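Esterase (PDB 4WY5) probably hydrolyses carboxylic esters, as a fungal carboxylesterase of the alpha/beta hydrolase fold. Local coordinates at residues 80-91 / 111-122. Residues are numbered along the deposited sequence; the frame is centred on the assembly and turned at random.
Sequences LPVLIFLHGGGF and NVVTVFVDYSLS
Val82 CG2 meets Val115 CG2 at 3.9 Å on one face of a parallel strand pair. On the other face Phe85 CD2 touches Phe116 CD2, and Phe116 CZ lies 3.3 Å from His87 CD2, the planes almost parallel (6°) but neither ring over the other. His87 CG, held between its backbone N and carbonyl carbon (chi1 73°), places the imidazole against Tyr119 in an offset stack, Tyr119 CE2 over one face. The Tyr119 hydroxyl donates to His87 O (2.8 Å), while His87 ND1 turns back to Gly88 O. Between the strands four backbone bonds alternate, Val113 N to Pro81 O, Leu83 N to Val113 O, Val115 N to Leu83 O and Phe85 N to Val115 O, the last nearly straight (3.1 Å, 172°). Then the strands part: Val117 N to Phe85 O is weak, and a water over the Phe116 ring centre bridges Phe85 O, His87 N and Val117 O. Ser122 N rejoins Phe91 O at 2.7 Å. His87 to Gly90 form the HGGG motif, which probably supplies the oxyanion hole as in related esterases. Helix 100-110 completes this beta-alpha-beta unit; strand 155-160 flanks 80-86, strand 63-71 flanks 113-117, and helices 129-143 and 162-176 pack against Leu86 and Tyr119.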
loop_
_atom_site.group_PDB
_atom_site.type_symbol
_atom_site.label_atom_id
_atom_site.label_comp_id
_atom_site.label_asym_id
_atom_site.label_seq_id
_atom_site.Cartn_x
_atom_site.Cartn_y
_atom_site.Cartn_z
ATOM N N LEU A 80 24.391 -5.794 10.376
ATOM C CA LEU A 80 23.079 -5.392 9.864
ATOM C C LEU A 80 22.975 -5.451 8.346
ATOM O O LEU A 80 23.984 -5.386 7.641
ATOM C CB LEU A 80 22.765 -3.965 10.315
ATOM C CG LEU A 80 21.938 -3.751 11.585
ATOM C CD1 LEU A 80 22.401 -4.670 12.696
ATOM C CD2 LEU A 80 22.051 -2.287 12.021
ATOM N N PRO A 81 21.743 -5.561 7.832
ATOM C CA PRO A 81 21.534 -5.314 6.399
ATOM C C PRO A 81 21.737 -3.825 6.065
ATOM O O PRO A 81 21.800 -2.994 6.976
ATOM C CB PRO A 81 20.085 -5.761 6.165
ATOM C CG PRO A 81 19.454 -5.832 7.543
ATOM C CD PRO A 81 20.561 -6.141 8.496
ATOM N N VAL A 82 21.871 -3.494 4.781
ATOM C CA VAL A 82 22.228 -2.127 4.381
ATOM C C VAL A 82 21.223 -1.527 3.369
ATOM O O VAL A 82 20.686 -2.236 2.499
ATOM C CB VAL A 82 23.685 -2.082 3.807
ATOM C CG1 VAL A 82 23.840 -2.979 2.571
ATOM C CG2 VAL A 82 24.132 -0.655 3.519
ATOM N N LEU A 83 20.923 -0.233 3.545
ATOM C CA LEU A 83 20.009 0.516 2.673
ATOM C C LEU A 83 20.693 1.719 2.020
ATOM O O LEU A 83 21.159 2.620 2.722
ATOM C CB LEU A 83 18.789 0.998 3.478
ATOM C CG LEU A 83 17.775 1.918 2.787
ATOM C CD1 LEU A 83 17.121 1.211 1.587
ATOM C CD2 LEU A 83 16.717 2.416 3.773
ATOM N N ILE A 84 20.747 1.749 0.690
ATOM C CA ILE A 84 21.293 2.895 -0.045
ATOM C C ILE A 84 20.189 3.930 -0.243
ATOM O O ILE A 84 19.222 3.646 -0.958
ATOM C CB ILE A 84 21.833 2.474 -1.438
ATOM C CG1 ILE A 84 22.783 1.277 -1.316
ATOM C CG2 ILE A 84 22.510 3.644 -2.125
ATOM C CD1 ILE A 84 24.054 1.592 -0.536
ATOM N N PHE A 85 20.311 5.124 0.356
ATOM C CA PHE A 85 19.227 6.112 0.239
ATOM C C PHE A 85 19.595 7.345 -0.609
ATOM O O PHE A 85 20.585 8.046 -0.354
ATOM C CB PHE A 85 18.764 6.574 1.627
ATOM C CG PHE A 85 17.476 7.347 1.597
ATOM C CD1 PHE A 85 16.264 6.692 1.688
ATOM C CD2 PHE A 85 17.476 8.723 1.430
ATOM C CE1 PHE A 85 15.085 7.388 1.640
ATOM C CE2 PHE A 85 16.292 9.429 1.375
ATOM C CZ PHE A 85 15.097 8.757 1.484
ATOM N N LEU A 86 18.747 7.616 -1.597
ATOM C CA LEU A 86 18.968 8.668 -2.588
ATOM C C LEU A 86 17.875 9.725 -2.488
ATOM O O LEU A 86 16.720 9.459 -2.841
ATOM C CB LEU A 86 18.976 8.046 -3.978
ATOM C CG LEU A 86 19.840 6.779 -4.019
ATOM C CD1 LEU A 86 19.717 6.009 -5.342
ATOM C CD2 LEU A 86 21.299 7.158 -3.742
ATOM N N HIS A 87 18.230 10.923 -2.022
ATOM C CA HIS A 87 17.225 11.958 -1.723
ATOM C C HIS A 87 16.697 12.708 -2.949
ATOM O O HIS A 87 17.395 12.861 -3.947
ATOM C CB HIS A 87 17.801 12.985 -0.735
ATOM C CG HIS A 87 18.825 13.900 -1.344
ATOM N ND1 HIS A 87 18.485 15.043 -2.032
ATOM C CD2 HIS A 87 20.181 13.841 -1.353
ATOM C CE1 HIS A 87 19.589 15.643 -2.452
ATOM N NE2 HIS A 87 20.628 14.941 -2.044
ATOM N N GLY A 88 15.479 13.233 -2.835
ATOM C CA GLY A 88 14.888 14.061 -3.881
ATOM C C GLY A 88 15.248 15.548 -3.791
ATOM O O GLY A 88 16.121 15.948 -3.012
ATOM N N GLY A 89 14.576 16.371 -4.603
ATOM C CA GLY A 89 14.857 17.793 -4.669
ATOM C C GLY A 89 15.021 18.320 -6.092
ATOM O O GLY A 89 15.619 19.379 -6.308
ATOM N N GLY A 90 14.519 17.568 -7.065
ATOM C CA GLY A 90 14.484 18.013 -8.448
ATOM C C GLY A 90 15.825 17.950 -9.169
ATOM O O GLY A 90 15.954 18.475 -10.293
ATOM N N PHE A 91 16.787 17.274 -8.527
ATOM C CA PHE A 91 18.213 17.225 -8.901
ATOM C C PHE A 91 18.942 18.523 -8.536
ATOM O O PHE A 91 20.148 18.637 -8.767
ATOM C CB PHE A 91 18.423 16.940 -10.396
ATOM C CG PHE A 91 17.876 15.622 -10.853
ATOM C CD1 PHE A 91 18.581 14.445 -10.630
ATOM C CD2 PHE A 91 16.682 15.560 -11.545
ATOM C CE1 PHE A 91 18.082 13.209 -11.063
ATOM C CE2 PHE A 91 16.176 14.336 -11.987
ATOM C CZ PHE A 91 16.879 13.157 -11.745
ATOM N N ASN A 111 15.661 -1.438 11.290
ATOM C CA ASN A 111 16.883 -1.902 11.969
ATOM C C ASN A 111 17.987 -2.159 10.947
ATOM O O ASN A 111 18.421 -3.296 10.768
ATOM C CB ASN A 111 16.622 -3.169 12.813
ATOM C CG ASN A 111 17.671 -3.384 13.910
ATOM O OD1 ASN A 111 18.158 -2.426 14.510
ATOM N ND2 ASN A 111 18.003 -4.648 14.189
ATOM N N VAL A 112 18.431 -1.104 10.262
ATOM C CA VAL A 112 19.460 -1.245 9.232
ATOM C C VAL A 112 20.567 -0.193 9.328
ATOM O O VAL A 112 20.465 0.756 10.094
ATOM C CB VAL A 112 18.852 -1.148 7.828
ATOM C CG1 VAL A 112 17.805 -2.271 7.610
ATOM C CG2 VAL A 112 18.223 0.226 7.623
ATOM N N VAL A 113 21.607 -0.356 8.511
ATOM C CA VAL A 113 22.583 0.701 8.281
ATOM C C VAL A 113 22.239 1.457 6.985
ATOM O O VAL A 113 22.253 0.876 5.888
ATOM C CB VAL A 113 24.023 0.134 8.175
ATOM C CG1 VAL A 113 24.999 1.226 7.781
ATOM C CG2 VAL A 113 24.445 -0.518 9.495
ATOM N N THR A 114 21.941 2.749 7.107
ATOM C CA THR A 114 21.584 3.569 5.949
ATOM C C THR A 114 22.793 4.358 5.471
ATOM O O THR A 114 23.390 5.116 6.239
ATOM C CB THR A 114 20.441 4.578 6.272
ATOM O OG1 THR A 114 19.252 3.878 6.651
ATOM C CG2 THR A 114 20.137 5.472 5.057
ATOM N N VAL A 115 23.146 4.191 4.200
ATOM C CA VAL A 115 24.215 4.978 3.592
ATOM C C VAL A 115 23.577 6.069 2.741
ATOM O O VAL A 115 22.963 5.787 1.711
ATOM C CB VAL A 115 25.164 4.114 2.716
ATOM C CG1 VAL A 115 26.277 4.979 2.103
ATOM C CG2 VAL A 115 25.750 2.926 3.521
ATOM N N PHE A 116 23.690 7.309 3.204
ATOM C CA PHE A 116 23.143 8.458 2.502
ATOM C C PHE A 116 24.193 9.015 1.534
ATOM O O PHE A 116 25.243 9.502 1.966
ATOM C CB PHE A 116 22.715 9.534 3.508
ATOM C CG PHE A 116 21.940 10.679 2.897
ATOM C CD1 PHE A 116 22.604 11.790 2.385
ATOM C CD2 PHE A 116 20.544 10.665 2.870
ATOM C CE1 PHE A 116 21.889 12.863 1.818
ATOM C CE2 PHE A 116 19.817 11.734 2.306
ATOM C CZ PHE A 116 20.493 12.832 1.783
ATOM N N VAL A 117 23.901 8.969 0.232
ATOM C CA VAL A 117 24.859 9.417 -0.781
ATOM C C VAL A 117 24.626 10.867 -1.185
ATOM O O VAL A 117 23.625 11.196 -1.832
ATOM C CB VAL A 117 24.800 8.550 -2.051
ATOM C CG1 VAL A 117 25.821 9.043 -3.065
ATOM C CG2 VAL A 117 25.060 7.088 -1.698
ATOM N N ASP A 118 25.564 11.731 -0.808
ATOM C CA ASP A 118 25.475 13.165 -1.084
ATOM C C ASP A 118 26.008 13.442 -2.501
ATOM O O ASP A 118 27.143 13.908 -2.691
ATOM C CB ASP A 118 26.245 13.957 -0.011
ATOM C CG ASP A 118 26.026 15.474 -0.112
ATOM O OD1 ASP A 118 25.119 15.942 -0.856
ATOM O OD2 ASP A 118 26.769 16.206 0.577
ATOM N N TYR A 119 25.172 13.136 -3.491
ATOM C CA TYR A 119 25.585 13.167 -4.891
ATOM C C TYR A 119 25.711 14.601 -5.404
ATOM O O TYR A 119 25.246 15.552 -4.761
ATOM C CB TYR A 119 24.605 12.347 -5.755
ATOM C CG TYR A 119 23.149 12.803 -5.744
ATOM C CD1 TYR A 119 22.688 13.725 -6.673
ATOM C CD2 TYR A 119 22.232 12.283 -4.825
ATOM C CE1 TYR A 119 21.359 14.139 -6.684
ATOM C CE2 TYR A 119 20.912 12.692 -4.821
ATOM C CZ TYR A 119 20.477 13.618 -5.765
ATOM O OH TYR A 119 19.161 14.041 -5.791
ATOM N N SER A 120 26.352 14.765 -6.556
ATOM C CA SER A 120 26.564 16.104 -7.117
ATOM C C SER A 120 25.261 16.663 -7.691
ATOM O O SER A 120 24.598 15.996 -8.501
ATOM C CB SER A 120 27.658 16.074 -8.198
ATOM O OG SER A 120 28.896 15.573 -7.682
ATOM N N LEU A 121 24.883 17.872 -7.267
ATOM C CA LEU A 121 23.622 18.487 -7.700
ATOM C C LEU A 121 23.721 19.259 -9.024
ATOM O O LEU A 121 24.795 19.716 -9.405
ATOM C CB LEU A 121 23.091 19.437 -6.616
ATOM C CG LEU A 121 22.864 18.900 -5.195
ATOM C CD1 LEU A 121 22.543 20.040 -4.228
ATOM C CD2 LEU A 121 21.755 17.865 -5.170
ATOM N N SER A 122 22.586 19.395 -9.712
ATOM C CA SER A 122 22.455 20.211 -10.924
ATOM C C SER A 122 22.047 21.652 -10.567
ATOM O O SER A 122 21.367 21.861 -9.555
ATOM C CB SER A 122 21.415 19.598 -11.871
ATOM O OG SER A 122 21.822 18.328 -12.361
HETATM O O HOH W 1 20.897 10.777 -0.944
HETATM O O HOH W 2 23.376 15.603 -2.817
HETATM O O HOH W 3 17.544 16.469 -5.932
#